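Local coordinates for tRNA threonylcarbamoyladenosine biosynthesis protein TsaB (Pseudomonas aeruginosa, PDB 5BR9) that probably takes part in forming the N6-threonylcarbamoyladenosine modification of tRNA, as a TsaB-type member of the KAE1/TsaD family, at residues I84-V87 against Q88-F92; L99-D103 against L104-A108; P182-P185 against V186-A190; D53-E57 against A58-L62. All blocks are in the same frame, centred on the assembly; numbering follows the deposited sequence.

Contacts 1 and 2 are buried, contact 4 is partly so, and contact 3 lies on the surface. Contacts 1 and 4 lie beside the first sheet, and contact 2 leads from it toward the second. Helix 77-94 of contact 1 leads directly into strand 98-101 of contact 2, although their centres are about 18 Å apart; contact 4 lies as far from contact 1, at the end of helix 43-58. Contact 3 borders the second sheet, about 37 Å from contact 1 between centres. Regular helical bonds dominate contact 1, whereas contact 2 caps a helix start and contact 4 a helix end. In contact 3 a guanidinium group folds onto a carbonyl oxygen.

Contact 1. Residues I84-V87 against Q88-F92; sequences IGVV and QGLAF
The carboxamide of Gln-88 is covered on one face by Ile-84, whose methyl CG2 stands over the NE2 end of the group at 3.6 Å from that nitrogen. The carbonyl oxygen of Ile-84 approaches obliquely from the same side, 3.3 Å from Gln-88 CG. The side chains of Ile-84 and Gln-88 run alongside each other and point the same way. Gln-88 CG lies beside the backbone nitrogen (chi1 -81°), and its chain then extends straight, which carries the amide along Ile-84. Elsewhere Gln-88 packs on Leu-219 of its own chain and on Ile-82 of the second subunit.

Two residues further along, Leu-90 lies beside Val-86, with CG1 of the valine 4.1 Å from CD1 of the leucine. Leu-90 CG also rests on the valine carbonyl, 3.2 Å from Val-86 O. All of this occurs within helix 77-94, which links strands 67-71 and 98-101 in a beta-alpha-beta crossover of an actin-like ATPase fold. Val-87 faces the sheet at Ile-68, Phe-70 and Val-98, while Leu-90 packs on Gly-89 of the second subunit and Phe-92 on Leu-90 of that subunit, so the helix is packed between its own sheet and its partner.

Four successive main-chain bonds run through the helix here, from Gln-88 N to Ile-84 O at 3.0 Å through to Ala-91 N and Val-87 O at 2.8 Å. The methyl of Ala-91 also lies against this last acceptor, with CB 3.2 Å from Val-87 O.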
loop_
_atom_site.group_PDB
_atom_site.type_symbol
_atom_site.label_atom_id
_atom_site.label_comp_id
_atom_site.label_asym_id
_atom_site.label_seq_id
_atom_site.Cartn_x
_atom_site.Cartn_y
_atom_site.Cartn_z
ATOM N N ILE A 84 2.314 4.979 -0.289
ATOM C CA ILE A 84 2.674 4.720 -1.679
ATOM C C ILE A 84 1.466 4.230 -2.498
ATOM O O ILE A 84 1.128 4.819 -3.539
ATOM C CB ILE A 84 3.836 3.732 -1.764
ATOM C CG1 ILE A 84 5.117 4.402 -1.278
ATOM C CG2 ILE A 84 4.005 3.230 -3.190
ATOM C CD1 ILE A 84 6.301 3.464 -1.127
ATOM N N GLY A 85 0.806 3.175 -2.024
ATOM C CA GLY A 85 -0.346 2.621 -2.717
ATOM C C GLY A 85 -1.521 3.567 -2.893
ATOM O O GLY A 85 -2.053 3.745 -4.000
ATOM N N VAL A 86 -1.926 4.196 -1.802
ATOM C CA VAL A 86 -3.071 5.083 -1.841
ATOM C C VAL A 86 -2.820 6.262 -2.791
ATOM O O VAL A 86 -3.674 6.597 -3.615
ATOM C CB VAL A 86 -3.427 5.563 -0.418
ATOM C CG1 VAL A 86 -4.479 6.670 -0.461
ATOM C CG2 VAL A 86 -3.907 4.376 0.425
ATOM N N VAL A 87 -1.643 6.869 -2.697
ATOM C CA VAL A 87 -1.317 8.005 -3.545
ATOM C C VAL A 87 -1.326 7.578 -5.024
ATOM O O VAL A 87 -1.901 8.254 -5.875
ATOM C CB VAL A 87 0.032 8.626 -3.127
ATOM C CG1 VAL A 87 0.516 9.587 -4.166
ATOM C CG2 VAL A 87 -0.125 9.336 -1.794
ATOM N N GLN A 88 -0.724 6.432 -5.316
ATOM C CA GLN A 88 -0.727 5.878 -6.666
ATOM C C GLN A 88 -2.148 5.631 -7.194
ATOM O O GLN A 88 -2.444 5.892 -8.357
ATOM C CB GLN A 88 0.077 4.580 -6.688
ATOM C CG GLN A 88 1.595 4.808 -6.792
ATOM C CD GLN A 88 2.376 3.499 -6.945
ATOM O OE1 GLN A 88 3.265 3.395 -7.781
ATOM N NE2 GLN A 88 2.041 2.500 -6.126
ATOM N N GLY A 89 -3.007 5.063 -6.351
ATOM C CA GLY A 89 -4.394 4.829 -6.724
ATOM C C GLY A 89 -5.153 6.127 -6.993
ATOM O O GLY A 89 -5.855 6.254 -7.999
ATOM N N LEU A 90 -4.992 7.094 -6.092
ATOM C CA LEU A 90 -5.630 8.396 -6.209
ATOM C C LEU A 90 -5.196 9.017 -7.524
ATOM O O LEU A 90 -6.023 9.477 -8.312
ATOM C CB LEU A 90 -5.253 9.313 -5.037
ATOM C CG LEU A 90 -5.793 9.033 -3.639
ATOM C CD1 LEU A 90 -5.200 10.032 -2.684
ATOM C CD2 LEU A 90 -7.321 9.132 -3.604
ATOM N N ALA A 91 -3.885 8.989 -7.753
ATOM C CA ALA A 91 -3.277 9.685 -8.866
ATOM C C ALA A 91 -3.621 9.043 -10.195
ATOM O O ALA A 91 -3.830 9.740 -11.178
ATOM C CB ALA A 91 -1.771 9.748 -8.683
ATOM N N PHE A 92 -3.716 7.721 -10.217
ATOM C CA PHE A 92 -4.088 6.999 -11.437
ATOM C C PHE A 92 -5.531 7.328 -11.843
ATOM O O PHE A 92 -5.853 7.479 -13.030
ATOM C CB PHE A 92 -3.924 5.511 -11.222
ATOM C CG PHE A 92 -4.248 4.661 -12.425
ATOM C CD1 PHE A 92 -3.268 4.340 -13.351
ATOM C CD2 PHE A 92 -5.515 4.143 -12.593
ATOM C CE1 PHE A 92 -3.550 3.520 -14.423
ATOM C CE2 PHE A 92 -5.813 3.335 -13.674
ATOM C CZ PHE A 92 -4.825 3.024 -14.592
#

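Contact 2. Residues L99-D103 against L104-A108; sequences LAVSD and LAILA
Ser-102 N-caps the helix that carries Leu-104 and Ala-105, the chain passing from extended geometry at Val-101 to helical geometry at Asp-103. Its hydroxyl OG lies anti to the backbone nitrogen (chi1 167°), a torsion that brings it to the N-H groups of the first turn. There it accepts two weak bonds, a bent one from Leu-104 N at 3.0 Å and a longer but straighter one from Ala-105 N at 3.4 Å. The same oxygen is hydrogen-bonded to Glu-149 OE2, which helps fix its rotation. The serine carbonyl accepts the first regular helical bond, from Ile-106 N to Ser-102 O at 3.0 Å. Leu-107 N likewise reaches Asp-103 O at 3.0 Å.

Ile-106 is the main apolar partner of the strand end. Its CG1 meets Val-101 CG1 at 3.9 Å, the two side chains crossing at about a right angle, and it also rests 3.2 Å from Ser-102 O. Its CD1 extends alongside Asp-103, 3.7 Å from OD2 of that carboxylate. The polar end of Asp-103 is held from outside: OD1 accepts from Gly-73 N, while OD2 has a weak bond with Ser-18 OG and lies close to Asp-16. Leu-199 of helix 196-208 covers Val-101 and Ile-106, and Tyr-136 lies against Ser-102 and Leu-104.

Strand 98-101 thus passes straight into helix 103-115 through a serine N-cap, a strand-to-helix junction that leads from the sheet of one half of this actin-like fold toward strand 119-125 of the other.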
loop_
_atom_site.group_PDB
_atom_site.type_symbol
_atom_site.label_atom_id
_atom_site.label_comp_id
_atom_site.label_asym_id
_atom_site.label_seq_id
_atom_site.Cartn_x
_atom_site.Cartn_y
_atom_site.Cartn_z
ATOM N N LEU A 99 4.399 13.265 -6.334
ATOM C CA LEU A 99 5.653 13.841 -5.879
ATOM C C LEU A 99 6.174 13.094 -4.649
ATOM O O LEU A 99 5.645 13.246 -3.551
ATOM C CB LEU A 99 5.452 15.320 -5.537
ATOM C CG LEU A 99 5.120 16.255 -6.697
ATOM C CD1 LEU A 99 4.509 17.558 -6.211
ATOM C CD2 LEU A 99 6.392 16.540 -7.462
ATOM N N ALA A 100 7.214 12.290 -4.834
ATOM C CA ALA A 100 7.830 11.582 -3.722
ATOM C C ALA A 100 8.805 12.533 -3.005
ATOM O O ALA A 100 9.653 13.149 -3.629
ATOM C CB ALA A 100 8.544 10.344 -4.215
ATOM N N VAL A 101 8.656 12.674 -1.693
ATOM C CA VAL A 101 9.476 13.594 -0.928
ATOM C C VAL A 101 10.055 12.881 0.288
ATOM O O VAL A 101 9.354 12.150 1.005
ATOM C CB VAL A 101 8.672 14.836 -0.495
ATOM C CG1 VAL A 101 9.514 15.741 0.376
ATOM C CG2 VAL A 101 8.146 15.592 -1.703
ATOM N N SER A 102 11.341 13.103 0.514
ATOM C CA SER A 102 12.023 12.477 1.618
ATOM C C SER A 102 11.508 12.944 2.963
ATOM O O SER A 102 11.362 14.132 3.198
ATOM C CB SER A 102 13.534 12.755 1.534
ATOM O OG SER A 102 14.140 12.393 2.751
ATOM N N ASP A 103 11.306 12.002 3.877
ATOM C CA ASP A 103 10.928 12.358 5.226
ATOM C C ASP A 103 12.044 13.035 6.025
ATOM O O ASP A 103 11.761 13.767 6.973
ATOM C CB ASP A 103 10.414 11.128 5.961
ATOM C CG ASP A 103 8.944 10.855 5.633
ATOM O OD1 ASP A 103 8.646 9.945 4.846
ATOM O OD2 ASP A 103 8.080 11.568 6.174
ATOM N N LEU A 104 13.301 12.812 5.643
ATOM C CA LEU A 104 14.418 13.551 6.253
ATOM C C LEU A 104 14.325 15.039 5.862
ATOM O O LEU A 104 14.471 15.928 6.713
ATOM C CB LEU A 104 15.778 12.941 5.817
ATOM C CG LEU A 104 16.067 11.522 6.356
ATOM C CD1 LEU A 104 17.165 10.817 5.584
ATOM C CD2 LEU A 104 16.415 11.537 7.857
ATOM N N ALA A 105 14.037 15.309 4.587
ATOM C CA ALA A 105 13.805 16.689 4.134
ATOM C C ALA A 105 12.613 17.295 4.859
ATOM O O ALA A 105 12.676 18.445 5.307
ATOM C CB ALA A 105 13.589 16.750 2.611
ATOM N N ILE A 106 11.541 16.518 5.011
ATOM C CA ILE A 106 10.352 17.064 5.656
ATOM C C ILE A 106 10.675 17.505 7.089
ATOM O O ILE A 106 10.260 18.586 7.533
ATOM C CB ILE A 106 9.194 16.060 5.623
ATOM C CG1 ILE A 106 8.814 15.755 4.178
ATOM C CG2 ILE A 106 8.006 16.616 6.372
ATOM C CD1 ILE A 106 7.915 14.538 4.045
ATOM N N LEU A 107 11.406 16.657 7.809
ATOM C CA LEU A 107 11.895 16.994 9.148
ATOM C C LEU A 107 12.704 18.288 9.149
ATOM O O LEU A 107 12.606 19.084 10.064
ATOM C CB LEU A 107 12.799 15.896 9.681
ATOM C CG LEU A 107 12.218 14.670 10.344
ATOM C CD1 LEU A 107 13.409 13.808 10.800
ATOM C CD2 LEU A 107 11.333 15.094 11.502
ATOM N N ALA A 108 13.577 18.426 8.156
ATOM C CA ALA A 108 14.448 19.580 8.048
ATOM C C ALA A 108 13.599 20.825 7.829
ATOM O O ALA A 108 13.787 21.831 8.502
ATOM C CB ALA A 108 15.436 19.392 6.918
#

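Contact 3. Residues P182-P185 against V186-A190; sequences PQRP and VALDA
The chain runs extended from Arg-184 through Pro-185, turns once at Val-186, where phi and psi are helical, and is extended again as it enters strand 187-189. No hydrogen bond joins 182-185 to 186-190; the contact between them is made largely by side chains. Arg-184 has two modelled conformers; in the one described here it bends back at chi2 and chi3 and grips the next carbonyl side-on. NE donates to Pro-185 O at 2.9 Å and NH2 to the same oxygen at 3.1 Å, with this acceptor lying in the guanidinium plane.

Leu-188 comes over one face of the guanidinium, its CD2 offset toward the rim, 3.7 Å from NH2 of Arg-184. The two side chains cross at about a right angle. Grip and leucine contact hold for this conformer alone and are to that extent uncertain. The Pro-185 ring lies against the chain beyond the bend: CG is 3.4 Å from Ala-187 O and 4.2 Å from Leu-188 CB.

Pro-185 also packs on Trp-168 and Trp-175, and the latter touches Leu-188 as well. Strand 187-189 is outermost on this side of its sheet and pairs in parallel with strand 168-171.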
loop_
_atom_site.group_PDB
_atom_site.type_symbol
_atom_site.label_atom_id
_atom_site.label_comp_id
_atom_site.label_asym_id
_atom_site.label_seq_id
_atom_site.Cartn_x
_atom_site.Cartn_y
_atom_site.Cartn_z
ATOM N N PRO A 182 29.889 10.995 16.320
ATOM C CA PRO A 182 31.191 11.670 16.471
ATOM C C PRO A 182 31.102 13.184 16.687
ATOM O O PRO A 182 32.120 13.799 16.977
ATOM C CB PRO A 182 31.901 11.365 15.147
ATOM C CG PRO A 182 30.792 11.176 14.175
ATOM C CD PRO A 182 29.651 10.556 14.934
ATOM N N GLN A 183 29.919 13.772 16.518
ATOM C CA GLN A 183 29.694 15.161 16.911
ATOM C C GLN A 183 28.236 15.333 17.308
ATOM O O GLN A 183 27.412 14.457 17.037
ATOM C CB GLN A 183 30.064 16.136 15.778
ATOM C CG GLN A 183 29.178 16.039 14.544
ATOM C CD GLN A 183 29.539 14.881 13.628
ATOM O OE1 GLN A 183 30.702 14.701 13.280
ATOM N NE2 GLN A 183 28.534 14.099 13.219
ATOM N N ARG A 184 27.919 16.438 17.977
ATOM C CA ARG A 184 26.531 16.752 18.287
ATOM C C ARG A 184 26.299 18.260 18.249
ATOM O O ARG A 184 27.208 19.042 18.528
ATOM C CB ARG A 184 26.130 16.179 19.649
ATOM C CG ARG A 184 26.819 16.784 20.859
ATOM C CD ARG A 184 25.860 16.758 22.052
ATOM N NE ARG A 184 24.740 17.678 21.857
ATOM C CZ ARG A 184 23.585 17.610 22.510
ATOM N NH1 ARG A 184 23.376 16.650 23.399
ATOM N NH2 ARG A 184 22.633 18.498 22.260
ATOM N N PRO A 185 25.080 18.675 17.880
ATOM C CA PRO A 185 24.753 20.103 17.821
ATOM C C PRO A 185 24.527 20.702 19.203
ATOM O O PRO A 185 24.374 19.965 20.180
ATOM C CB PRO A 185 23.442 20.125 17.022
ATOM C CG PRO A 185 22.780 18.831 17.410
ATOM C CD PRO A 185 23.922 17.835 17.524
ATOM N N VAL A 186 24.489 22.026 19.277
ATOM C CA VAL A 186 24.157 22.694 20.529
ATOM C C VAL A 186 22.747 22.287 20.956
ATOM O O VAL A 186 22.506 22.007 22.122
ATOM C CB VAL A 186 24.277 24.227 20.395
ATOM C CG1 VAL A 186 23.744 24.906 21.640
ATOM C CG2 VAL A 186 25.735 24.626 20.190
ATOM N N ALA A 187 21.829 22.217 19.999
ATOM C CA ALA A 187 20.447 21.887 20.304
ATOM C C ALA A 187 19.846 20.833 19.371
ATOM O O ALA A 187 20.148 20.786 18.179
ATOM C CB ALA A 187 19.610 23.151 20.264
ATOM N N LEU A 188 18.970 20.000 19.916
ATOM C CA LEU A 188 18.293 18.990 19.112
ATOM C C LEU A 188 16.868 18.694 19.605
ATOM O O LEU A 188 16.475 19.084 20.699
ATOM C CB LEU A 188 19.131 17.698 19.082
ATOM C CG LEU A 188 19.624 17.051 20.379
ATOM C CD1 LEU A 188 18.518 16.308 21.095
ATOM C CD2 LEU A 188 20.769 16.103 20.086
ATOM N N ASP A 189 16.098 18.003 18.774
ATOM C CA ASP A 189 14.787 17.531 19.161
ATOM C C ASP A 189 14.651 16.093 18.666
ATOM O O ASP A 189 14.363 15.862 17.494
ATOM C CB ASP A 189 13.667 18.407 18.571
ATOM C CG ASP A 189 12.263 18.004 19.062
ATOM O OD1 ASP A 189 12.109 16.953 19.739
ATOM O OD2 ASP A 189 11.293 18.734 18.746
ATOM N N ALA A 190 14.839 15.132 19.561
ATOM C CA ALA A 190 14.806 13.736 19.169
ATOM C C ALA A 190 13.362 13.197 19.036
ATOM O O ALA A 190 13.150 12.044 18.673
ATOM C CB ALA A 190 15.595 12.911 20.171
#

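Contact 4. Residues D53-E57 against A58-L62; sequences DLLDE and AGVAL
A Schellman motif closes helix 43-58, with Leu-55 and Val-60 meeting across it. Gly-59 takes the positive phi (72°) that turns the chain out of the helix. The longer bond of the motif runs from Val-60 N to Leu-55 O at 3.0 Å, and the shorter one from Gly-59 N to Asp-56 O at 3.2 Å. In this second bond the donor stands far above the carbonyl plane. Ala-58 N still makes the regular helical bond to Leu-54 O at 3.1 Å and donates a weak, bent one to Leu-55 O.

The usual apolar contact of the motif is present as well: CD2 of Leu-55 faces CG1 of Val-60 at 4.2 Å. CG of Leu-55 lies beside the backbone nitrogen (chi1 -69°), which directs its two methyls to the chain leaving the helix. Its CD1 meets Leu-62 CD1 at 3.8 Å, and the side chains cross obliquely. Next to this apolar contact a water donates to Asp-56 OD1 at 2.9 Å and to Val-60 O at 2.6 Å, tying the last turn to the loop. Asp-56 OD1 also forms a salt bridge with Arg-52, while Glu-57 OE1 is hydrogen-bonded to His-35 on strand 31-38; Leu-62 touches Ala-93 of the second subunit.

With Arg-52 and the water both bound to OD1, the charged carboxylate of Asp-56 is probably favoured, and the bonds of the motif satisfy backbone N-H groups beyond the helix.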
loop_
_atom_site.group_PDB
_atom_site.type_symbol
_atom_site.label_atom_id
_atom_site.label_comp_id
_atom_site.label_asym_id
_atom_site.label_seq_id
_atom_site.Cartn_x
_atom_site.Cartn_y
_atom_site.Cartn_z
ATOM N N ASP A 53 -12.139 15.036 4.907
ATOM C CA ASP A 53 -12.431 16.141 5.825
ATOM C C ASP A 53 -11.680 17.417 5.458
ATOM O O ASP A 53 -12.232 18.517 5.543
ATOM C CB ASP A 53 -12.092 15.755 7.270
ATOM C CG ASP A 53 -13.078 14.758 7.869
ATOM O OD1 ASP A 53 -14.121 14.462 7.237
ATOM O OD2 ASP A 53 -12.791 14.257 8.977
ATOM N N LEU A 54 -10.417 17.266 5.078
ATOM C CA LEU A 54 -9.585 18.408 4.725
ATOM C C LEU A 54 -10.135 19.082 3.465
ATOM O O LEU A 54 -10.332 20.304 3.424
ATOM C CB LEU A 54 -8.140 17.974 4.503
ATOM C CG LEU A 54 -7.141 19.092 4.187
ATOM C CD1 LEU A 54 -6.916 19.962 5.405
ATOM C CD2 LEU A 54 -5.814 18.531 3.695
ATOM N N LEU A 55 -10.384 18.276 2.441
ATOM C CA LEU A 55 -10.947 18.795 1.205
ATOM C C LEU A 55 -12.295 19.431 1.495
ATOM O O LEU A 55 -12.584 20.526 1.023
ATOM C CB LEU A 55 -11.107 17.696 0.163
ATOM C CG LEU A 55 -9.832 17.104 -0.419
ATOM C CD1 LEU A 55 -10.233 15.929 -1.285
ATOM C CD2 LEU A 55 -9.097 18.138 -1.238
ATOM N N ASP A 56 -13.098 18.776 2.320
ATOM C CA ASP A 56 -14.428 19.311 2.610
ATOM C C ASP A 56 -14.363 20.613 3.403
ATOM O O ASP A 56 -15.130 21.527 3.138
ATOM C CB ASP A 56 -15.280 18.273 3.344
ATOM C CG ASP A 56 -15.801 17.189 2.409
ATOM O OD1 ASP A 56 -15.437 17.198 1.199
ATOM O OD2 ASP A 56 -16.585 16.338 2.882
ATOM N N GLU A 57 -13.428 20.710 4.344
ATOM C CA GLU A 57 -13.277 21.924 5.147
ATOM C C GLU A 57 -12.861 23.120 4.284
ATOM O O GLU A 57 -13.277 24.250 4.531
ATOM C CB GLU A 57 -12.255 21.703 6.265
ATOM C CG GLU A 57 -11.895 22.964 7.063
ATOM C CD GLU A 57 -10.779 22.736 8.088
ATOM O OE1 GLU A 57 -10.141 21.657 8.071
ATOM O OE2 GLU A 57 -10.540 23.647 8.912
ATOM N N ALA A 58 -12.050 22.854 3.269
ATOM C CA ALA A 58 -11.531 23.882 2.371
ATOM C C ALA A 58 -12.520 24.221 1.258
ATOM O O ALA A 58 -12.354 25.212 0.564
ATOM C CB ALA A 58 -10.195 23.432 1.771
ATOM N N GLY A 59 -13.550 23.396 1.096
ATOM C CA GLY A 59 -14.497 23.552 0.008
ATOM C C GLY A 59 -13.915 23.179 -1.340
ATOM O O GLY A 59 -14.376 23.646 -2.390
ATOM N N VAL A 60 -12.916 22.305 -1.311
ATOM C CA VAL A 60 -12.185 21.945 -2.522
ATOM C C VAL A 60 -12.531 20.525 -2.969
ATOM O O VAL A 60 -12.526 19.588 -2.155
ATOM C CB VAL A 60 -10.654 22.106 -2.321
ATOM C CG1 VAL A 60 -9.895 21.575 -3.533
ATOM C CG2 VAL A 60 -10.309 23.571 -2.087
ATOM N N ALA A 61 -12.833 20.374 -4.259
ATOM C CA ALA A 61 -13.104 19.057 -4.831
ATOM C C ALA A 61 -11.804 18.361 -5.181
ATOM O O ALA A 61 -10.818 19.013 -5.549
ATOM C CB ALA A 61 -13.982 19.162 -6.060
ATOM N N LEU A 62 -11.810 17.037 -5.072
ATOM C CA LEU A 62 -10.638 16.244 -5.401
ATOM C C LEU A 62 -10.197 16.542 -6.845
ATOM O O LEU A 62 -8.995 16.587 -7.138
ATOM C CB LEU A 62 -10.920 14.744 -5.201
ATOM C CG LEU A 62 -9.692 13.825 -5.298
ATOM C CD1 LEU A 62 -8.658 14.171 -4.225
ATOM C CD2 LEU A 62 -10.101 12.364 -5.200
HETATM O O HOH W 1 -14.773 18.776 -1.115
#